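Local atomic coordinates of ribulose bisphosphate carboxylase (PDB entry 2D69), a protein that probably catalyses the addition of carbon dioxide and water to ribulose 1,5-bisphosphate, giving two molecules of 3-phosphoglycerate in an archaeal AMP degradation pathway. Residues 26-31 against 103-108; 99-104 against 121-126; 108-113 against 291-296. All coordinates share one frame; numbering follows the deposited sequence.

Contact 1: 26-31 against 103-108; sequences LIVEYY and SAVAGN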
loop_
_atom_site.group_PDB
_atom_site.type_symbol
_atom_site.label_atom_id
_atom_site.label_comp_id
_atom_site.label_asym_id
_atom_site.label_seq_id
_atom_site.Cartn_x
_atom_site.Cartn_y
_atom_site.Cartn_z
ATOM N N LEU A 26 4.511 -43.009 0.703
ATOM C CA LEU A 26 3.299 -42.829 -0.054
ATOM C C LEU A 26 3.162 -43.981 -1.039
ATOM O O LEU A 26 4.117 -44.388 -1.721
ATOM C CB LEU A 26 3.301 -41.486 -0.763
ATOM C CG LEU A 26 1.999 -41.097 -1.467
ATOM C CD1 LEU A 26 1.793 -39.600 -1.273
ATOM C CD2 LEU A 26 2.030 -41.352 -2.934
ATOM N N ILE A 27 1.951 -44.500 -1.094
ATOM C CA ILE A 27 1.628 -45.641 -1.929
ATOM C C ILE A 27 0.655 -45.273 -3.036
ATOM O O ILE A 27 -0.348 -44.605 -2.815
ATOM C CB ILE A 27 1.046 -46.746 -1.049
ATOM C CG1 ILE A 27 2.093 -47.165 -0.007
ATOM C CG2 ILE A 27 0.669 -47.958 -1.912
ATOM C CD1 ILE A 27 1.467 -47.728 1.193
ATOM N N VAL A 28 0.966 -45.699 -4.249
ATOM C CA VAL A 28 0.064 -45.512 -5.359
ATOM C C VAL A 28 -0.261 -46.883 -5.961
ATOM O O VAL A 28 0.623 -47.736 -6.102
ATOM C CB VAL A 28 0.687 -44.579 -6.415
ATOM C CG1 VAL A 28 -0.245 -44.428 -7.584
ATOM C CG2 VAL A 28 1.049 -43.252 -5.799
ATOM N N GLU A 29 -1.534 -47.094 -6.265
ATOM C CA GLU A 29 -1.993 -48.314 -6.883
ATOM C C GLU A 29 -2.329 -48.026 -8.336
ATOM O O GLU A 29 -3.092 -47.096 -8.625
ATOM C CB GLU A 29 -3.198 -48.884 -6.140
ATOM C CG GLU A 29 -3.067 -48.884 -4.622
ATOM C CD GLU A 29 -4.199 -49.610 -3.917
ATOM O OE1 GLU A 29 -4.803 -49.031 -2.996
ATOM O OE2 GLU A 29 -4.480 -50.766 -4.287
ATOM N N TYR A 30 -1.758 -48.822 -9.233
ATOM C CA TYR A 30 -1.990 -48.736 -10.655
ATOM C C TYR A 30 -2.538 -50.049 -11.231
ATOM O O TYR A 30 -2.114 -51.160 -10.860
ATOM C CB TYR A 30 -0.684 -48.413 -11.392
ATOM C CG TYR A 30 -0.008 -47.080 -11.086
ATOM C CD1 TYR A 30 -0.384 -45.908 -11.769
ATOM C CD2 TYR A 30 1.025 -46.987 -10.144
ATOM C CE1 TYR A 30 0.217 -44.674 -11.498
ATOM C CE2 TYR A 30 1.655 -45.752 -9.862
ATOM C CZ TYR A 30 1.257 -44.607 -10.557
ATOM O OH TYR A 30 1.881 -43.393 -10.328
ATOM N N TYR A 31 -3.456 -49.930 -12.178
ATOM C CA TYR A 31 -3.760 -51.030 -13.105
ATOM C C TYR A 31 -2.969 -50.819 -14.399
ATOM O O TYR A 31 -2.888 -49.707 -14.901
ATOM C CB TYR A 31 -5.262 -51.031 -13.451
ATOM C CG TYR A 31 -5.614 -51.964 -14.606
ATOM C CD1 TYR A 31 -5.730 -51.487 -15.899
ATOM C CD2 TYR A 31 -5.767 -53.310 -14.395
ATOM C CE1 TYR A 31 -6.022 -52.367 -16.989
ATOM C CE2 TYR A 31 -6.077 -54.201 -15.453
ATOM C CZ TYR A 31 -6.197 -53.717 -16.752
ATOM O OH TYR A 31 -6.479 -54.572 -17.808
ATOM N N SER A 103 2.053 -34.370 -10.774
ATOM C CA SER A 103 3.045 -34.362 -11.849
ATOM C C SER A 103 3.943 -35.623 -11.825
ATOM O O SER A 103 4.398 -36.146 -12.895
ATOM C CB SER A 103 3.899 -33.121 -11.719
ATOM O OG SER A 103 4.607 -32.950 -12.930
ATOM N N ALA A 104 4.226 -36.121 -10.622
ATOM C CA ALA A 104 5.047 -37.316 -10.479
ATOM C C ALA A 104 4.273 -38.594 -10.725
ATOM O O ALA A 104 4.686 -39.418 -11.553
ATOM C CB ALA A 104 5.688 -37.356 -9.112
ATOM N N VAL A 105 3.142 -38.766 -10.047
ATOM C CA VAL A 105 2.439 -40.065 -10.072
ATOM C C VAL A 105 1.383 -40.241 -11.167
ATOM O O VAL A 105 0.830 -41.327 -11.384
ATOM C CB VAL A 105 1.881 -40.422 -8.672
ATOM C CG1 VAL A 105 2.954 -40.299 -7.663
ATOM C CG2 VAL A 105 0.715 -39.563 -8.233
ATOM N N ALA A 106 1.063 -39.140 -11.845
ATOM C CA ALA A 106 -0.044 -39.071 -12.783
ATOM C C ALA A 106 0.374 -38.236 -13.987
ATOM O O ALA A 106 -0.476 -37.625 -14.599
ATOM C CB ALA A 106 -1.300 -38.490 -12.100
ATOM N N GLY A 107 1.657 -38.302 -14.369
ATOM C CA GLY A 107 2.239 -37.446 -15.381
ATOM C C GLY A 107 2.660 -38.195 -16.628
ATOM O O GLY A 107 1.810 -38.748 -17.351
ATOM N N ASN A 108 3.962 -38.249 -16.871
ATOM C CA ASN A 108 4.506 -38.892 -18.066
ATOM C C ASN A 108 4.200 -40.362 -18.134
ATOM O O ASN A 108 4.380 -40.967 -19.203
ATOM C CB ASN A 108 6.025 -38.725 -18.121
ATOM C CG ASN A 108 6.435 -37.381 -18.677
ATOM O OD1 ASN A 108 5.580 -36.502 -18.900
ATOM N ND2 ASN A 108 7.739 -37.198 -18.917
#
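Strand 26-34 and the C-terminal end of helix 98-105 come closest at Val28 and Val105, whose CA atoms lie 7.6 Å apart, so the backbones stand off by the depth of the side chains between them. Three buried residues, Val28, Tyr30 and Val105, carry the contact. Its polar element is a single hydrogen bond, in which Tyr30 OH donates to Val105 O across 2.5 Å. The hydroxyl lies in the carbonyl plane and meets a lone pair, with a C=O...donor angle of 117°, and the oxygen sits at the edge of the phenol ring. With Ala106 the chain leaves the helical conformation, so the bond engages a carbonyl at the very end of the helix. Sheet and helix here both belong to the N-terminal domain of the Rubisco large chain, where helix 98-105 lies over one face of a mixed sheet whose strands 81-88 and 115-124 flank strand 26-34. Beside this bond the contact is apolar: Val28 CG2 reaches Val105 CG1 at 4.0 Å, the two side chains crossing obliquely. The other branch of Val28, CG1, stands anti to the backbone N (chi1 178°) and is thereby turned up the strand against one face of the Tyr30 ring, near its rim. Val105 CB in turn lies 3.4 Å from Tyr30 OH, close to the same hydroxyl that is bonded to its carbonyl.

Contact 2: 99-104 against 121-126; sequences VQLFSA and LDFHPP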
loop_
_atom_site.group_PDB
_atom_site.type_symbol
_atom_site.label_atom_id
_atom_site.label_comp_id
_atom_site.label_asym_id
_atom_site.label_seq_id
_atom_site.Cartn_x
_atom_site.Cartn_y
_atom_site.Cartn_z
ATOM N N VAL A 99 -0.292 -30.466 -6.786
ATOM C CA VAL A 99 0.183 -30.248 -8.167
ATOM C C VAL A 99 1.432 -31.060 -8.412
ATOM O O VAL A 99 1.540 -31.806 -9.413
ATOM C CB VAL A 99 0.431 -28.727 -8.460
ATOM C CG1 VAL A 99 0.851 -28.527 -9.844
ATOM C CG2 VAL A 99 -0.857 -27.836 -8.176
ATOM N N GLN A 100 2.408 -30.934 -7.540
ATOM C CA GLN A 100 3.685 -31.660 -7.764
ATOM C C GLN A 100 3.569 -33.178 -7.603
ATOM O O GLN A 100 4.225 -33.959 -8.349
ATOM C CB GLN A 100 4.836 -31.090 -6.879
ATOM C CG GLN A 100 6.256 -31.722 -7.297
ATOM C CD GLN A 100 6.651 -32.960 -6.489
ATOM O OE1 GLN A 100 7.609 -33.686 -6.848
ATOM N NE2 GLN A 100 5.946 -33.200 -5.404
ATOM N N LEU A 101 2.783 -33.624 -6.620
ATOM C CA LEU A 101 2.461 -35.054 -6.440
ATOM C C LEU A 101 1.923 -35.647 -7.751
ATOM O O LEU A 101 2.462 -36.654 -8.294
ATOM C CB LEU A 101 1.442 -35.236 -5.301
ATOM C CG LEU A 101 0.932 -36.695 -5.135
ATOM C CD1 LEU A 101 2.094 -37.623 -4.920
ATOM C CD2 LEU A 101 -0.061 -36.802 -4.005
ATOM N N PHE A 102 0.904 -35.008 -8.303
ATOM C CA PHE A 102 0.272 -35.476 -9.529
ATOM C C PHE A 102 1.169 -35.353 -10.743
ATOM O O PHE A 102 1.086 -36.169 -11.644
ATOM C CB PHE A 102 -1.063 -34.769 -9.767
ATOM C CG PHE A 102 -2.228 -35.480 -9.133
ATOM C CD1 PHE A 102 -2.095 -36.119 -7.897
ATOM C CD2 PHE A 102 -3.441 -35.582 -9.801
ATOM C CE1 PHE A 102 -3.179 -36.811 -7.329
ATOM C CE2 PHE A 102 -4.508 -36.239 -9.221
ATOM C CZ PHE A 102 -4.364 -36.864 -7.981
ATOM N N SER A 103 2.053 -34.370 -10.774
ATOM C CA SER A 103 3.045 -34.362 -11.849
ATOM C C SER A 103 3.943 -35.623 -11.825
ATOM O O SER A 103 4.398 -36.146 -12.895
ATOM C CB SER A 103 3.899 -33.121 -11.719
ATOM O OG SER A 103 4.607 -32.950 -12.930
ATOM N N ALA A 104 4.226 -36.121 -10.622
ATOM C CA ALA A 104 5.047 -37.316 -10.479
ATOM C C ALA A 104 4.273 -38.594 -10.725
ATOM O O ALA A 104 4.686 -39.418 -11.553
ATOM C CB ALA A 104 5.688 -37.356 -9.112
ATOM N N LEU A 121 -5.381 -45.958 -9.787
ATOM C CA LEU A 121 -6.563 -46.421 -9.077
ATOM C C LEU A 121 -6.814 -45.718 -7.758
ATOM O O LEU A 121 -7.959 -45.417 -7.425
ATOM C CB LEU A 121 -6.476 -47.914 -8.813
ATOM C CG LEU A 121 -6.277 -48.770 -10.025
ATOM C CD1 LEU A 121 -6.194 -50.270 -9.612
ATOM C CD2 LEU A 121 -7.420 -48.522 -11.039
ATOM N N ASP A 122 -5.753 -45.480 -7.003
ATOM C CA ASP A 122 -5.837 -44.876 -5.674
ATOM C C ASP A 122 -4.439 -44.519 -5.207
ATOM O O ASP A 122 -3.453 -45.037 -5.708
ATOM C CB ASP A 122 -6.449 -45.889 -4.673
ATOM C CG ASP A 122 -7.147 -45.227 -3.467
ATOM O OD1 ASP A 122 -7.152 -43.990 -3.341
ATOM O OD2 ASP A 122 -7.740 -45.887 -2.568
ATOM N N PHE A 123 -4.356 -43.646 -4.216
ATOM C CA PHE A 123 -3.110 -43.337 -3.568
ATOM C C PHE A 123 -3.405 -43.196 -2.048
ATOM O O PHE A 123 -4.572 -42.972 -1.610
ATOM C CB PHE A 123 -2.431 -42.118 -4.214
ATOM C CG PHE A 123 -3.183 -40.817 -3.991
ATOM C CD1 PHE A 123 -2.774 -39.946 -3.035
ATOM C CD2 PHE A 123 -4.282 -40.490 -4.773
ATOM C CE1 PHE A 123 -3.452 -38.724 -2.841
ATOM C CE2 PHE A 123 -4.995 -39.259 -4.547
ATOM C CZ PHE A 123 -4.570 -38.414 -3.601
ATOM N N HIS A 124 -2.382 -43.434 -1.250
ATOM C CA HIS A 124 -2.513 -43.414 0.200
ATOM C C HIS A 124 -1.393 -42.502 0.738
ATOM O O HIS A 124 -0.231 -42.895 0.797
ATOM C CB HIS A 124 -2.447 -44.864 0.764
ATOM C CG HIS A 124 -3.370 -45.827 0.046
ATOM N ND1 HIS A 124 -4.612 -45.464 -0.420
ATOM C CD2 HIS A 124 -3.209 -47.110 -0.340
ATOM C CE1 HIS A 124 -5.175 -46.471 -1.057
ATOM N NE2 HIS A 124 -4.346 -47.484 -1.025
ATOM N N PRO A 125 -1.719 -41.275 1.111
ATOM C CA PRO A 125 -0.694 -40.397 1.693
ATOM C C PRO A 125 -0.387 -40.703 3.145
ATOM O O PRO A 125 -1.296 -40.808 3.932
ATOM C CB PRO A 125 -1.277 -39.000 1.498
ATOM C CG PRO A 125 -2.850 -39.250 1.547
ATOM C CD PRO A 125 -2.995 -40.592 0.900
ATOM N N PRO A 126 0.893 -40.800 3.516
ATOM C CA PRO A 126 1.251 -40.979 4.931
ATOM C C PRO A 126 0.934 -39.736 5.739
ATOM O O PRO A 126 0.641 -38.663 5.171
ATOM C CB PRO A 126 2.745 -41.259 4.888
ATOM C CG PRO A 126 3.214 -40.589 3.555
ATOM C CD PRO A 126 2.075 -40.751 2.638
#
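Phe123, on strand 115-124, receives two side chains from the adjacent helix residues Leu101 and Phe102. The backbones remain well apart, the nearest CA atoms being those of Leu101 and Pro125 at 10.2 Å, and side chains, chiefly the Phe123 ring, fill the space between helix and strand. Its CB already points to the helix; chi1 of 68°, with CG between the backbone N and the carbonyl carbon, then sets where the ring lies against Leu101 and Phe102. The two rings form an offset edge-to-face pair: the edge of Phe102 is directed at the face of Phe123, with the planes at 84° and the centroids 5.9 Å apart. The closest carbons, Phe102 CE1 and Phe123 CE2, are separated by 4.1 Å. On another corner of the same ring Leu101 CD2 meets Phe123 CE1, also at 4.1 Å, the leucine methyl coming in aslant. This is helix-on-sheet packing in the hydrophobic core of the N-terminal alpha/beta domain of the Rubisco large chain, with Met304 of helix 295-305, from the catalytic-domain range, closing on Phe123, and Trp258 pairing edge-to-face with Phe102.

The other side of the strand is looser and partly exposed. Leu121 and Asp122 both face Glu29 of strand 26-34, which makes a classic beta bulge. Asp122 OD1 takes a weak hydrogen bond from Phe123 N and a salt bridge from Lys300, while His124 NE2 is hydrogen-bonded to Glu29. No hydrogen bond joins 99-104 to 121-126; the join therefore probably rests on dispersion and the hydrophobic effect, with a modest electrostatic preference for ring edge on ring face, and its orientation on the fit of the side chains.

Contact 3: 108-113 against 291-296; sequences NVFGMK and HGITML
Phe110 and His291 bury the most surface here, and they meet in two ways. The edge of the Phe110 ring points to the face of the imidazole, centroids 5.7 Å apart and planes at 71°, while His291 NE2 gives a weak hydrogen bond of 3.5 Å to Phe110 O, which lies in the plane of the imidazole at its edge. The histidine CG is anti to the backbone N (chi1 -163°), which helps bring the imidazole across to the 3-10 segment 108-111. That segment belongs to the N-terminal domain, whereas 291-296 comes from the range of the catalytic TIM-barrel domain; strand 292-293 nevertheless joins the N-terminal sheet as a parallel neighbour of strand 115-124. Further along the ring, Phe110 CE2 approaches Gly292 O to 3.1 Å and Phe110 CZ touches Ile293 CG1 at 3.6 Å. An alanine at Phe110 would remove the ring and would probably open a gap beside Ile293 and leave the His291 imidazole without its aromatic mate. Arg287 of the second subunit also hydrogen-bonds to Phe110 O, and Ala283 of that subunit packs on both Phe110 and His291.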
loop_
_atom_site.group_PDB
_atom_site.type_symbol
_atom_site.label_atom_id
_atom_site.label_comp_id
_atom_site.label_asym_id
_atom_site.label_seq_id
_atom_site.Cartn_x
_atom_site.Cartn_y
_atom_site.Cartn_z
ATOM N N ASN A 108 3.962 -38.249 -16.871
ATOM C CA ASN A 108 4.506 -38.892 -18.066
ATOM C C ASN A 108 4.200 -40.362 -18.134
ATOM O O ASN A 108 4.380 -40.967 -19.203
ATOM C CB ASN A 108 6.025 -38.725 -18.121
ATOM C CG ASN A 108 6.435 -37.381 -18.677
ATOM O OD1 ASN A 108 5.580 -36.502 -18.900
ATOM N ND2 ASN A 108 7.739 -37.198 -18.917
ATOM N N VAL A 109 3.792 -40.962 -17.020
ATOM C CA VAL A 109 3.618 -42.418 -17.005
ATOM C C VAL A 109 2.529 -42.902 -17.984
ATOM O O VAL A 109 2.596 -44.016 -18.521
ATOM C CB VAL A 109 3.334 -42.980 -15.582
ATOM C CG1 VAL A 109 4.587 -42.971 -14.729
ATOM C CG2 VAL A 109 2.212 -42.251 -14.900
ATOM N N PHE A 110 1.528 -42.058 -18.198
ATOM C CA PHE A 110 0.380 -42.405 -19.012
ATOM C C PHE A 110 0.709 -42.462 -20.485
ATOM O O PHE A 110 -0.026 -43.085 -21.265
ATOM C CB PHE A 110 -0.717 -41.375 -18.816
ATOM C CG PHE A 110 -1.411 -41.474 -17.506
ATOM C CD1 PHE A 110 -1.389 -40.426 -16.610
ATOM C CD2 PHE A 110 -2.161 -42.588 -17.193
ATOM C CE1 PHE A 110 -2.068 -40.524 -15.407
ATOM C CE2 PHE A 110 -2.868 -42.678 -15.984
ATOM C CZ PHE A 110 -2.835 -41.654 -15.104
ATOM N N GLY A 111 1.805 -41.825 -20.870
ATOM C CA GLY A 111 2.229 -41.820 -22.244
ATOM C C GLY A 111 3.297 -42.845 -22.612
ATOM O O GLY A 111 3.719 -42.852 -23.730
ATOM N N MET A 112 3.690 -43.722 -21.704
ATOM C CA MET A 112 4.757 -44.694 -21.977
ATOM C C MET A 112 4.365 -45.719 -23.028
ATOM O O MET A 112 3.380 -46.444 -22.868
ATOM C CB MET A 112 5.197 -45.369 -20.681
ATOM C CG MET A 112 5.825 -44.355 -19.753
ATOM S SD MET A 112 6.556 -45.022 -18.267
ATOM C CE MET A 112 5.168 -45.760 -17.452
ATOM N N LYS A 113 5.120 -45.734 -24.124
ATOM C CA LYS A 113 4.939 -46.701 -25.211
ATOM C C LYS A 113 4.853 -48.167 -24.723
ATOM O O LYS A 113 4.165 -48.973 -25.332
ATOM C CB LYS A 113 6.107 -46.595 -26.235
ATOM C CG LYS A 113 5.648 -46.611 -27.707
ATOM C CD LYS A 113 6.815 -46.570 -28.718
ATOM C CE LYS A 113 6.318 -46.935 -30.154
ATOM N NZ LYS A 113 7.321 -46.706 -31.241
ATOM N N HIS A 291 -7.677 -47.190 -18.392
ATOM C CA HIS A 291 -6.751 -46.079 -18.638
ATOM C C HIS A 291 -7.232 -44.737 -18.139
ATOM O O HIS A 291 -8.360 -44.312 -18.473
ATOM C CB HIS A 291 -6.475 -45.900 -20.131
ATOM C CG HIS A 291 -5.250 -45.082 -20.425
ATOM N ND1 HIS A 291 -5.304 -43.767 -20.846
ATOM C CD2 HIS A 291 -3.934 -45.400 -20.362
ATOM C CE1 HIS A 291 -4.073 -43.316 -21.024
ATOM N NE2 HIS A 291 -3.225 -44.297 -20.760
ATOM N N GLY A 292 -6.359 -44.050 -17.397
ATOM C CA GLY A 292 -6.671 -42.752 -16.849
ATOM C C GLY A 292 -6.541 -42.656 -15.351
ATOM O O GLY A 292 -5.666 -43.236 -14.741
ATOM N N ILE A 293 -7.380 -41.843 -14.758
ATOM C CA ILE A 293 -7.364 -41.659 -13.321
ATOM C C ILE A 293 -8.788 -41.914 -12.850
ATOM O O ILE A 293 -9.740 -41.428 -13.464
ATOM C CB ILE A 293 -6.941 -40.232 -12.988
ATOM C CG1 ILE A 293 -5.599 -39.856 -13.639
ATOM C CG2 ILE A 293 -6.853 -40.020 -11.462
ATOM C CD1 ILE A 293 -5.294 -38.377 -13.445
ATOM N N THR A 294 -8.951 -42.674 -11.770
ATOM C CA THR A 294 -10.300 -42.997 -11.311
ATOM C C THR A 294 -10.924 -41.806 -10.628
ATOM O O THR A 294 -10.222 -40.930 -10.139
ATOM C CB THR A 294 -10.288 -44.146 -10.322
ATOM O OG1 THR A 294 -9.519 -43.764 -9.164
ATOM C CG2 THR A 294 -9.617 -45.393 -10.904
ATOM N N MET A 295 -12.258 -41.792 -10.574
ATOM C CA MET A 295 -13.005 -40.765 -9.870
ATOM C C MET A 295 -12.654 -40.798 -8.380
ATOM O O MET A 295 -12.658 -39.761 -7.736
ATOM C CB MET A 295 -14.543 -40.883 -10.061
ATOM C CG MET A 295 -15.341 -39.734 -9.394
ATOM S SD MET A 295 -14.921 -38.120 -10.122
ATOM C CE MET A 295 -14.851 -37.091 -8.714
ATOM N N LEU A 296 -12.335 -41.984 -7.853
ATOM C CA LEU A 296 -11.952 -42.129 -6.446
ATOM C C LEU A 296 -10.673 -41.322 -6.112
ATOM O O LEU A 296 -10.608 -40.638 -5.085
ATOM C CB LEU A 296 -11.741 -43.597 -6.099
ATOM C CG LEU A 296 -11.115 -43.880 -4.719
ATOM C CD1 LEU A 296 -12.042 -43.313 -3.649
ATOM C CD2 LEU A 296 -10.922 -45.380 -4.508
#

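In the fold
All three contacts are made by buried residues, yet they differ in what they join. Contacts 1 and 2 share helix 98-105 and anchor it to neighbouring strands, 26-34 and 115-124, of one sheet within the N-terminal domain; contact 3 ties the loop after that helix to a segment of the catalytic domain range that adds strand 292-293 to the same sheet. The chemistry shifts accordingly: contact 2 is wholly apolar, contact 1 adds a hydrogen bond from a tyrosine to a helix-end carbonyl, and contact 3 combines an aromatic pair with a weak bond. Leu121 O to Thr294 OG1 links contacts 2 and 3, and all three also touch the second subunit.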